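Local coordinates for FACT-Spt16 (Cicer arietinum, PDB 5CE6), which belongs to the FACT histone chaperone complex as its Spt16 subunit, whose N-terminal domain is linked to H3-H4 binding and probably serves as a protein-binding module, at residues V398-V403 / I435-T440. Residues are numbered along the deposited sequence; the frame is centred on the assembly and turned at random.
Sequences VKEGMV and INKDKT
Lys-437 lays its aliphatic stem over one face of the carboxylate of Glu-400: CB stands above the group, 3.4 Å from Glu-400 OE1, and the backbone N of Lys-437 sits over the same face. Lys-437 CD reaches OE1 at 3.5 Å, tilted from the plane toward that edge, and segment 435-440 gives neither oxygen a hydrogen bond. Glu-400 gets there with CG anti to its backbone N (chi1 172°) and an extended chain. Lys-437 bends so that NZ ends 6.0 Å from OE1, too far for a salt bridge.

Beneath this surface pair, the backbones are joined by two nearly straight bonds. Gly-401 N donates to Ile-435 O at 2.7 Å (173° at the hydrogen), and Ile-435 N donates to Met-402 O at 2.9 Å. One residue thus faces two, and with Gly-401 also third in the type II turn Lys-399 to Met-402, closed by Met-402 N to Lys-399 O at 3.1 Å, this is a G1 beta bulge. The positive phi of Gly-401 (95°) would press a side chain against the preceding carbonyl, which explains the glycine.

The apolar part belongs to Ile-435. Its CG2 meets Val-398 CG1 at 3.8 Å, the two side chains crossing at about a right angle, while its CG1 lies 3.4 Å from Met-402 O; Pro-345 also touches Ile-435. Shortening Ile-435 to an alanine would remove CG1 and CG2, which is likely to cost Val-398 CG1 its contact across the junction and open a gap beside the turn.

The bulge starts the antiparallel pairing of strands 403-414 and 424-435 in the M24-family, pita-bread-like domain. Chemically, main-chain bonds and buried methyl contacts fix this junction, while the opposite surface charges can contribute at most a long-range attraction.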
loop_
_atom_site.group_PDB
_atom_site.type_symbol
_atom_site.label_atom_id
_atom_site.label_comp_id
_atom_site.label_asym_id
_atom_site.label_seq_id
_atom_site.Cartn_x
_atom_site.Cartn_y
_atom_site.Cartn_z
ATOM N N VAL A 398 0.020 9.918 -14.973
ATOM C CA VAL A 398 -1.052 8.973 -14.678
ATOM C C VAL A 398 -1.298 8.108 -15.906
ATOM O O VAL A 398 -1.352 8.618 -17.029
ATOM C CB VAL A 398 -2.351 9.716 -14.298
ATOM C CG1 VAL A 398 -3.502 8.739 -14.109
ATOM C CG2 VAL A 398 -2.143 10.534 -13.031
ATOM N N LYS A 399 -1.417 6.801 -15.686
ATOM C CA LYS A 399 -1.718 5.853 -16.753
ATOM C C LYS A 399 -2.945 5.021 -16.392
ATOM O O LYS A 399 -3.200 4.734 -15.218
ATOM C CB LYS A 399 -0.525 4.913 -16.986
ATOM C CG LYS A 399 0.753 5.596 -17.455
ATOM C CD LYS A 399 0.541 6.364 -18.749
ATOM C CE LYS A 399 1.827 7.056 -19.215
ATOM N NZ LYS A 399 1.641 7.838 -20.482
ATOM N N GLU A 400 -3.699 4.630 -17.413
ATOM C CA GLU A 400 -4.779 3.663 -17.262
ATOM C C GLU A 400 -4.306 2.432 -16.486
ATOM O O GLU A 400 -3.212 1.904 -16.731
ATOM C CB GLU A 400 -5.265 3.243 -18.654
ATOM C CG GLU A 400 -6.263 2.108 -18.681
ATOM C CD GLU A 400 -6.687 1.760 -20.098
ATOM O OE1 GLU A 400 -6.341 2.514 -21.036
ATOM O OE2 GLU A 400 -7.367 0.728 -20.270
ATOM N N GLY A 401 -5.115 1.992 -15.526
ATOM C CA GLY A 401 -4.778 0.817 -14.747
ATOM C C GLY A 401 -4.088 1.109 -13.429
ATOM O O GLY A 401 -3.947 0.219 -12.595
ATOM N N MET A 402 -3.666 2.355 -13.223
ATOM C CA MET A 402 -3.099 2.727 -11.929
ATOM C C MET A 402 -4.219 2.786 -10.905
ATOM O O MET A 402 -5.381 3.035 -11.249
ATOM C CB MET A 402 -2.402 4.083 -11.998
ATOM C CG MET A 402 -1.082 4.067 -12.741
ATOM S SD MET A 402 -0.352 5.713 -12.744
ATOM C CE MET A 402 1.245 5.339 -13.466
ATOM N N VAL A 403 -3.860 2.565 -9.646
ATOM C CA VAL A 403 -4.825 2.556 -8.564
ATOM C C VAL A 403 -4.243 3.409 -7.455
ATOM O O VAL A 403 -3.070 3.254 -7.104
ATOM C CB VAL A 403 -5.063 1.134 -8.044
ATOM C CG1 VAL A 403 -6.078 1.160 -6.915
ATOM C CG2 VAL A 403 -5.555 0.249 -9.171
ATOM N N ILE A 435 -8.000 4.088 -12.025
ATOM C CA ILE A 435 -7.912 4.917 -13.224
ATOM C C ILE A 435 -8.243 4.068 -14.429
ATOM O O ILE A 435 -7.460 3.214 -14.821
ATOM C CB ILE A 435 -6.507 5.512 -13.455
ATOM C CG1 ILE A 435 -6.008 6.236 -12.196
ATOM C CG2 ILE A 435 -6.526 6.442 -14.686
ATOM C CD1 ILE A 435 -6.964 7.298 -11.640
ATOM N N ASN A 436 -9.410 4.295 -15.011
ATOM C CA ASN A 436 -9.712 3.645 -16.280
ATOM C C ASN A 436 -9.489 4.638 -17.409
ATOM O O ASN A 436 -9.301 5.831 -17.166
ATOM C CB ASN A 436 -11.138 3.091 -16.288
ATOM C CG ASN A 436 -11.371 2.063 -15.189
ATOM O OD1 ASN A 436 -10.656 1.074 -15.091
ATOM N ND2 ASN A 436 -12.366 2.314 -14.344
ATOM N N LYS A 437 -9.516 4.150 -18.645
ATOM C CA LYS A 437 -9.248 4.998 -19.799
ATOM C C LYS A 437 -10.242 6.150 -19.903
ATOM O O LYS A 437 -9.868 7.290 -20.193
ATOM C CB LYS A 437 -9.281 4.160 -21.079
ATOM C CG LYS A 437 -9.082 4.956 -22.348
ATOM C CD LYS A 437 -8.390 4.108 -23.405
ATOM C CE LYS A 437 -9.165 4.121 -24.701
ATOM N NZ LYS A 437 -9.557 5.512 -25.052
ATOM N N ASP A 438 -11.507 5.850 -19.627
ATOM C CA ASP A 438 -12.595 6.781 -19.879
ATOM C C ASP A 438 -13.199 7.416 -18.627
ATOM O O ASP A 438 -13.950 8.387 -18.721
ATOM C CB ASP A 438 -13.694 6.057 -20.655
ATOM C CG ASP A 438 -14.112 4.760 -19.989
ATOM O OD1 ASP A 438 -13.261 4.122 -19.323
ATOM O OD2 ASP A 438 -15.293 4.380 -20.129
ATOM N N LYS A 439 -12.887 6.865 -17.458
ATOM C CA LYS A 439 -13.418 7.405 -16.212
ATOM C C LYS A 439 -12.587 6.959 -15.022
ATOM O O LYS A 439 -11.878 5.957 -15.079
ATOM C CB LYS A 439 -14.878 6.990 -16.005
ATOM C CG LYS A 439 -15.059 5.533 -15.602
ATOM C CD LYS A 439 -16.533 5.155 -15.525
ATOM C CE LYS A 439 -16.728 3.644 -15.582
ATOM N NZ LYS A 439 -16.263 2.930 -14.362
ATOM N N THR A 440 -12.689 7.722 -13.947
ATOM C CA THR A 440 -11.990 7.398 -12.721
ATOM C C THR A 440 -13.017 6.904 -11.716
ATOM O O THR A 440 -13.957 7.622 -11.386
ATOM C CB THR A 440 -11.243 8.627 -12.214
ATOM O OG1 THR A 440 -10.165 8.915 -13.117
ATOM C CG2 THR A 440 -10.689 8.394 -10.800
#